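Local coordinates for toll-like receptor 13 (Mus musculus, PDB 4Z0C), which recognises single-stranded bacterial 23S ribosomal RNA through its leucine-rich-repeat ectodomain and, as a receptor, signals through MYD88 and TRAF6 to activate NF-kappa-B, at residues N637-I642 with Y659-Q664; S419-P424 with F444-K449. All blocks are in the same frame, centred on the assembly; numbering follows the deposited sequence.

Contact 1. Residues N637-I642 with Y659-Q664; sequences NNLKVI and YGNKLQ
The carboxamide of Asn661 has the backbone carbonyl O of Asn637 over one face, 3.7 Å from Asn661 CG, while Leu639 CD2 lies on the opposite side of its plane near OD1. At its edge, OD1 accepts the backbone N-H of Leu639 (N to OD1 3.0 Å), with the donor in the amide plane on a lone pair. A second flat group, the Gln664 amide, turns one face to the Lys640 stem, and Lys640 CG stands over Gln664 CD at 4.1 Å. Chi1 of -79° sets Asn661 CG beside its own backbone N, where OD1 reaches Leu639 and ND2 donates to Leu634 O, with a weaker bond to Tyr659 O. Asn637 repeats this pattern one turn earlier, with OD1 held by Leu615 N and ND2 by Leu610 O and Leu634 O; this is the asparagine ladder of leucine-rich repeats. Backbone bonds extend the pairing: Lys662 N donates to Leu639 O (2.9 Å), and Gln664 N to Lys640 O (3.0 Å), an oxygen also gripped by Asn669 ND2. Leu663 CD1 packs against Leu639 O (3.3 Å), and Asn638 touches Asn638 of the second subunit. With acceptor and donor sides both engaged, the Asn661 amide is held in rotation and fastens its own turn to the N-H of Leu639 and the C=O of Leu634 in the turn before.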
loop_
_atom_site.group_PDB
_atom_site.type_symbol
_atom_site.label_atom_id
_atom_site.label_comp_id
_atom_site.label_asym_id
_atom_site.label_seq_id
_atom_site.Cartn_x
_atom_site.Cartn_y
_atom_site.Cartn_z
ATOM N N ASN A 637 15.410 -18.747 -7.295
ATOM C CA ASN A 637 16.076 -18.810 -6.007
ATOM C C ASN A 637 17.575 -18.860 -6.232
ATOM O O ASN A 637 18.038 -18.581 -7.341
ATOM C CB ASN A 637 15.601 -20.005 -5.198
ATOM C CG ASN A 637 14.209 -19.807 -4.643
ATOM O OD1 ASN A 637 14.007 -19.094 -3.649
ATOM N ND2 ASN A 637 13.228 -20.432 -5.291
ATOM N N ASN A 638 18.324 -19.189 -5.183
ATOM C CA ASN A 638 19.780 -19.295 -5.263
ATOM C C ASN A 638 20.284 -20.702 -5.007
ATOM O O ASN A 638 21.360 -20.882 -4.442
ATOM C CB ASN A 638 20.449 -18.304 -4.310
ATOM C CG ASN A 638 20.295 -16.859 -4.786
ATOM O OD1 ASN A 638 20.060 -16.617 -5.977
ATOM N ND2 ASN A 638 20.413 -15.898 -3.864
ATOM N N LEU A 639 19.495 -21.695 -5.421
ATOM C CA LEU A 639 19.861 -23.100 -5.257
ATOM C C LEU A 639 21.081 -23.416 -6.107
ATOM O O LEU A 639 21.123 -23.055 -7.284
ATOM C CB LEU A 639 18.693 -23.994 -5.646
ATOM C CG LEU A 639 17.721 -24.526 -4.588
ATOM C CD1 LEU A 639 17.794 -23.802 -3.273
ATOM C CD2 LEU A 639 16.314 -24.467 -5.133
ATOM N N LYS A 640 22.077 -24.071 -5.504
ATOM C CA LYS A 640 23.329 -24.420 -6.184
ATOM C C LYS A 640 23.382 -25.899 -6.586
ATOM O O LYS A 640 24.063 -26.283 -7.544
ATOM C CB LYS A 640 24.538 -24.109 -5.296
ATOM C CG LYS A 640 24.861 -22.627 -5.128
ATOM C CD LYS A 640 24.699 -22.191 -3.666
ATOM C CE LYS A 640 25.685 -22.951 -2.767
ATOM N NZ LYS A 640 25.497 -22.718 -1.293
ATOM N N VAL A 641 22.668 -26.725 -5.834
ATOM C CA VAL A 641 22.719 -28.160 -6.015
ATOM C C VAL A 641 21.341 -28.760 -5.846
ATOM O O VAL A 641 20.627 -28.427 -4.901
ATOM C CB VAL A 641 23.679 -28.818 -4.955
ATOM C CG1 VAL A 641 23.507 -30.340 -4.912
ATOM C CG2 VAL A 641 25.133 -28.437 -5.231
ATOM N N ILE A 642 20.963 -29.646 -6.765
ATOM C CA ILE A 642 19.801 -30.488 -6.534
ATOM C C ILE A 642 20.113 -31.970 -6.858
ATOM O O ILE A 642 20.896 -32.258 -7.760
ATOM C CB ILE A 642 18.576 -29.913 -7.278
ATOM C CG1 ILE A 642 17.287 -30.641 -6.899
ATOM C CG2 ILE A 642 18.826 -29.859 -8.759
ATOM C CD1 ILE A 642 16.847 -31.633 -7.871
ATOM N N TYR A 659 14.386 -23.183 -12.854
ATOM C CA TYR A 659 14.831 -22.071 -13.680
ATOM C C TYR A 659 15.168 -20.849 -12.811
ATOM O O TYR A 659 14.595 -20.665 -11.747
ATOM C CB TYR A 659 13.726 -21.745 -14.675
ATOM C CG TYR A 659 13.928 -20.503 -15.516
ATOM C CD1 TYR A 659 14.965 -20.425 -16.448
ATOM C CD2 TYR A 659 13.036 -19.426 -15.423
ATOM C CE1 TYR A 659 15.139 -19.294 -17.227
ATOM C CE2 TYR A 659 13.194 -18.295 -16.206
ATOM C CZ TYR A 659 14.245 -18.233 -17.102
ATOM O OH TYR A 659 14.408 -17.104 -17.864
ATOM N N GLY A 660 16.097 -20.021 -13.275
ATOM C CA GLY A 660 16.491 -18.830 -12.550
ATOM C C GLY A 660 17.273 -19.122 -11.278
ATOM O O GLY A 660 17.290 -18.295 -10.368
ATOM N N ASN A 661 17.881 -20.307 -11.186
ATOM C CA ASN A 661 18.728 -20.635 -10.032
ATOM C C ASN A 661 20.224 -20.525 -10.324
ATOM O O ASN A 661 20.623 -19.888 -11.298
ATOM C CB ASN A 661 18.354 -21.993 -9.449
ATOM C CG ASN A 661 17.124 -21.926 -8.577
ATOM O OD1 ASN A 661 17.222 -21.958 -7.363
ATOM N ND2 ASN A 661 15.962 -21.763 -9.192
ATOM N N LYS A 662 21.045 -21.146 -9.483
ATOM C CA LYS A 662 22.496 -21.064 -9.635
ATOM C C LYS A 662 23.144 -22.446 -9.645
ATOM O O LYS A 662 24.142 -22.684 -8.967
ATOM C CB LYS A 662 23.101 -20.230 -8.507
ATOM C CG LYS A 662 22.412 -18.889 -8.249
ATOM C CD LYS A 662 23.429 -17.762 -8.203
ATOM C CE LYS A 662 23.087 -16.642 -9.169
ATOM N NZ LYS A 662 22.906 -15.366 -8.432
ATOM N N LEU A 663 22.573 -23.351 -10.422
ATOM C CA LEU A 663 23.016 -24.738 -10.439
ATOM C C LEU A 663 24.467 -24.872 -10.918
ATOM O O LEU A 663 24.824 -24.420 -12.007
ATOM C CB LEU A 663 22.078 -25.554 -11.324
ATOM C CG LEU A 663 20.945 -26.292 -10.606
ATOM C CD1 LEU A 663 20.606 -25.654 -9.282
ATOM C CD2 LEU A 663 19.711 -26.399 -11.493
ATOM N N GLN A 664 25.307 -25.499 -10.106
ATOM C CA GLN A 664 26.720 -25.547 -10.433
ATOM C C GLN A 664 27.053 -26.708 -11.363
ATOM O O GLN A 664 26.534 -27.816 -11.198
ATOM C CB GLN A 664 27.552 -25.620 -9.166
ATOM C CG GLN A 664 26.962 -24.849 -8.013
ATOM C CD GLN A 664 28.032 -24.239 -7.144
ATOM O OE1 GLN A 664 28.690 -23.276 -7.544
ATOM N NE2 GLN A 664 28.240 -24.812 -5.962
#

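Contact 2. Residues S419-P424 with F444-K449; sequences SFTQFP and FRPLKK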
loop_
_atom_site.group_PDB
_atom_site.type_symbol
_atom_site.label_atom_id
_atom_site.label_comp_id
_atom_site.label_asym_id
_atom_site.label_seq_id
_atom_site.Cartn_x
_atom_site.Cartn_y
_atom_site.Cartn_z
ATOM N N SER A 419 -28.951 0.519 5.819
ATOM C CA SER A 419 -28.552 0.939 4.485
ATOM C C SER A 419 -29.094 0.028 3.375
ATOM O O SER A 419 -29.236 0.476 2.241
ATOM C CB SER A 419 -27.025 1.005 4.388
ATOM O OG SER A 419 -26.473 1.949 5.288
ATOM N N PHE A 420 -29.380 -1.240 3.690
ATOM C CA PHE A 420 -29.774 -2.227 2.658
ATOM C C PHE A 420 -31.042 -3.038 2.942
ATOM O O PHE A 420 -31.152 -4.190 2.531
ATOM C CB PHE A 420 -28.621 -3.201 2.373
ATOM C CG PHE A 420 -27.332 -2.523 2.051
ATOM C CD1 PHE A 420 -27.133 -1.946 0.805
ATOM C CD2 PHE A 420 -26.328 -2.438 2.999
ATOM C CE1 PHE A 420 -25.949 -1.300 0.517
ATOM C CE2 PHE A 420 -25.134 -1.795 2.715
ATOM C CZ PHE A 420 -24.940 -1.223 1.484
ATOM N N THR A 421 -32.007 -2.426 3.604
ATOM C CA THR A 421 -33.240 -3.105 3.983
ATOM C C THR A 421 -34.143 -3.405 2.783
ATOM O O THR A 421 -34.988 -4.298 2.832
ATOM C CB THR A 421 -33.996 -2.245 5.002
ATOM O OG1 THR A 421 -33.126 -1.990 6.108
ATOM C CG2 THR A 421 -35.264 -2.940 5.492
ATOM N N GLN A 422 -33.962 -2.655 1.704
ATOM C CA GLN A 422 -34.859 -2.751 0.567
ATOM C C GLN A 422 -34.430 -3.769 -0.503
ATOM O O GLN A 422 -35.074 -3.881 -1.559
ATOM C CB GLN A 422 -35.013 -1.364 -0.054
ATOM C CG GLN A 422 -35.410 -0.322 0.955
ATOM C CD GLN A 422 -36.775 -0.604 1.525
ATOM O OE1 GLN A 422 -37.765 -0.620 0.797
ATOM N NE2 GLN A 422 -36.837 -0.856 2.827
ATOM N N PHE A 423 -33.368 -4.527 -0.234
ATOM C CA PHE A 423 -32.829 -5.431 -1.247
ATOM C C PHE A 423 -32.798 -6.900 -0.832
ATOM O O PHE A 423 -31.737 -7.513 -0.855
ATOM C CB PHE A 423 -31.406 -5.005 -1.625
ATOM C CG PHE A 423 -31.287 -3.551 -1.979
ATOM C CD1 PHE A 423 -32.192 -2.955 -2.831
ATOM C CD2 PHE A 423 -30.269 -2.773 -1.448
ATOM C CE1 PHE A 423 -32.082 -1.601 -3.143
ATOM C CE2 PHE A 423 -30.159 -1.422 -1.762
ATOM C CZ PHE A 423 -31.059 -0.842 -2.606
ATOM N N PRO A 424 -33.961 -7.488 -0.494
ATOM C CA PRO A 424 -33.946 -8.881 -0.019
ATOM C C PRO A 424 -33.429 -9.908 -1.030
ATOM O O PRO A 424 -33.086 -11.014 -0.612
ATOM C CB PRO A 424 -35.423 -9.153 0.312
ATOM C CG PRO A 424 -36.191 -8.143 -0.492
ATOM C CD PRO A 424 -35.325 -6.927 -0.500
ATOM N N PHE A 444 -25.240 -5.675 6.949
ATOM C CA PHE A 444 -25.734 -6.466 5.815
ATOM C C PHE A 444 -26.774 -7.506 6.239
ATOM O O PHE A 444 -27.061 -8.422 5.485
ATOM C CB PHE A 444 -24.576 -7.169 5.082
ATOM C CG PHE A 444 -23.380 -6.295 4.861
ATOM C CD1 PHE A 444 -23.370 -5.354 3.849
ATOM C CD2 PHE A 444 -22.268 -6.404 5.683
ATOM C CE1 PHE A 444 -22.274 -4.529 3.651
ATOM C CE2 PHE A 444 -21.160 -5.593 5.487
ATOM C CZ PHE A 444 -21.167 -4.649 4.463
ATOM N N ARG A 445 -27.309 -7.377 7.451
ATOM C CA ARG A 445 -28.325 -8.307 7.962
ATOM C C ARG A 445 -29.479 -8.640 7.008
ATOM O O ARG A 445 -29.859 -9.808 6.907
ATOM C CB ARG A 445 -28.905 -7.822 9.301
ATOM C CG ARG A 445 -28.422 -8.583 10.510
ATOM C CD ARG A 445 -29.590 -9.176 11.295
ATOM N NE ARG A 445 -30.103 -10.407 10.690
ATOM C CZ ARG A 445 -29.686 -11.635 11.001
ATOM N NH1 ARG A 445 -28.744 -11.806 11.920
ATOM N NH2 ARG A 445 -30.213 -12.695 10.391
ATOM N N PRO A 446 -30.057 -7.626 6.322
ATOM C CA PRO A 446 -31.176 -7.927 5.422
ATOM C C PRO A 446 -30.810 -8.722 4.179
ATOM O O PRO A 446 -31.699 -9.318 3.591
ATOM C CB PRO A 446 -31.669 -6.538 4.994
ATOM C CG PRO A 446 -31.166 -5.610 6.042
ATOM C CD PRO A 446 -29.861 -6.172 6.471
ATOM N N LEU A 447 -29.542 -8.719 3.779
ATOM C CA LEU A 447 -29.138 -9.306 2.505
ATOM C C LEU A 447 -29.010 -10.828 2.542
ATOM O O LEU A 447 -27.927 -11.385 2.303
ATOM C CB LEU A 447 -27.844 -8.650 2.029
ATOM C CG LEU A 447 -27.952 -7.121 2.020
ATOM C CD1 LEU A 447 -26.678 -6.467 1.498
ATOM C CD2 LEU A 447 -29.158 -6.691 1.192
ATOM N N LYS A 448 -30.140 -11.485 2.798
ATOM C CA LYS A 448 -30.210 -12.933 3.026
ATOM C C LYS A 448 -29.710 -13.772 1.865
ATOM O O LYS A 448 -29.306 -14.915 2.056
ATOM C CB LYS A 448 -31.654 -13.360 3.332
ATOM C CG LYS A 448 -32.111 -13.208 4.788
ATOM C CD LYS A 448 -31.068 -12.528 5.659
ATOM C CE LYS A 448 -31.428 -12.602 7.131
ATOM N NZ LYS A 448 -32.835 -12.234 7.389
ATOM N N LYS A 449 -29.746 -13.210 0.665
ATOM C CA LYS A 449 -29.394 -13.956 -0.532
ATOM C C LYS A 449 -28.059 -13.531 -1.144
ATOM O O LYS A 449 -27.695 -13.980 -2.231
ATOM C CB LYS A 449 -30.521 -13.843 -1.559
ATOM C CG LYS A 449 -31.768 -14.616 -1.145
ATOM C CD LYS A 449 -32.919 -14.404 -2.100
ATOM C CE LYS A 449 -32.764 -15.256 -3.338
ATOM N NZ LYS A 449 -33.975 -15.215 -4.196
HETATM O O HOH W 1 -30.006 -10.578 -0.398
#
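Phe420 reaches across to Leu447 and Phe444 along the length of its side chain. Its CB rests against both methyls of Leu447, 3.7 Å from CD2 and slightly farther from CD1. CG still touches Leu447 CD1, at 4.0 Å, the Leu447 branch passing at a slant. With chi1 at -52°, CG lies beside the backbone N, and the ring lies next to that of Phe444, the two side chains extending in a common direction. Further out along the ring, CE2 approaches Phe444 CE1 at 4.1 Å. Within its own segment the ring has Ser419 CB over one face, toward the rim, and meets Phe423 CD2 at its edge, in plane.

Phe420 and Phe444 occupy equivalent positions in successive turns of the leucine-rich-repeat solenoid, 24 residues apart, as in the phenylalanine spine of Toll-like receptors; Phe423 and Leu447 are matched in the same way. Phe420 and Leu447 both pack inward on Leu429 of strand 428-430.

Each segment contains a type I beta turn, Phe420 to Phe423 and Phe444 to Leu447. Leu447 CD2 nestles against the first of these, 3.4 Å from Phe423 O and close to Phe420 O. Nearer the surface, Pro446 CB rests on Phe420 O at 3.4 Å, and the same proline ring leans on Thr421 CA. At the far end a water accepts from Lys449 N (2.9 Å) and donates a weak bond to Pro424 O. The aliphatic chain of Lys449 runs past that same carbonyl, CD at 3.7 Å, before NZ bonds to Asn425 OD1.

Both contacts join consecutive turns of one leucine-rich-repeat solenoid, but at different points of the turn and with different chemistry. Contact 1 lies just after strands 631-633 and 655-657 and is polar; contact 2 lies in the loops that lead into strands 428-430 and 452-454 and is mainly apolar. The centres of contact 1 and contact 2 are about 55 Å apart, and the nearest atoms of contacts 1 and 2 about 39 Å apart. The bound RNA comes within about 5 Å of contact 1 at the nearest atoms, and the second subunit touches it too, whereas the nearest atom of contact 2 is about 14 Å from the RNA and no other protein chain of the assembly touches it.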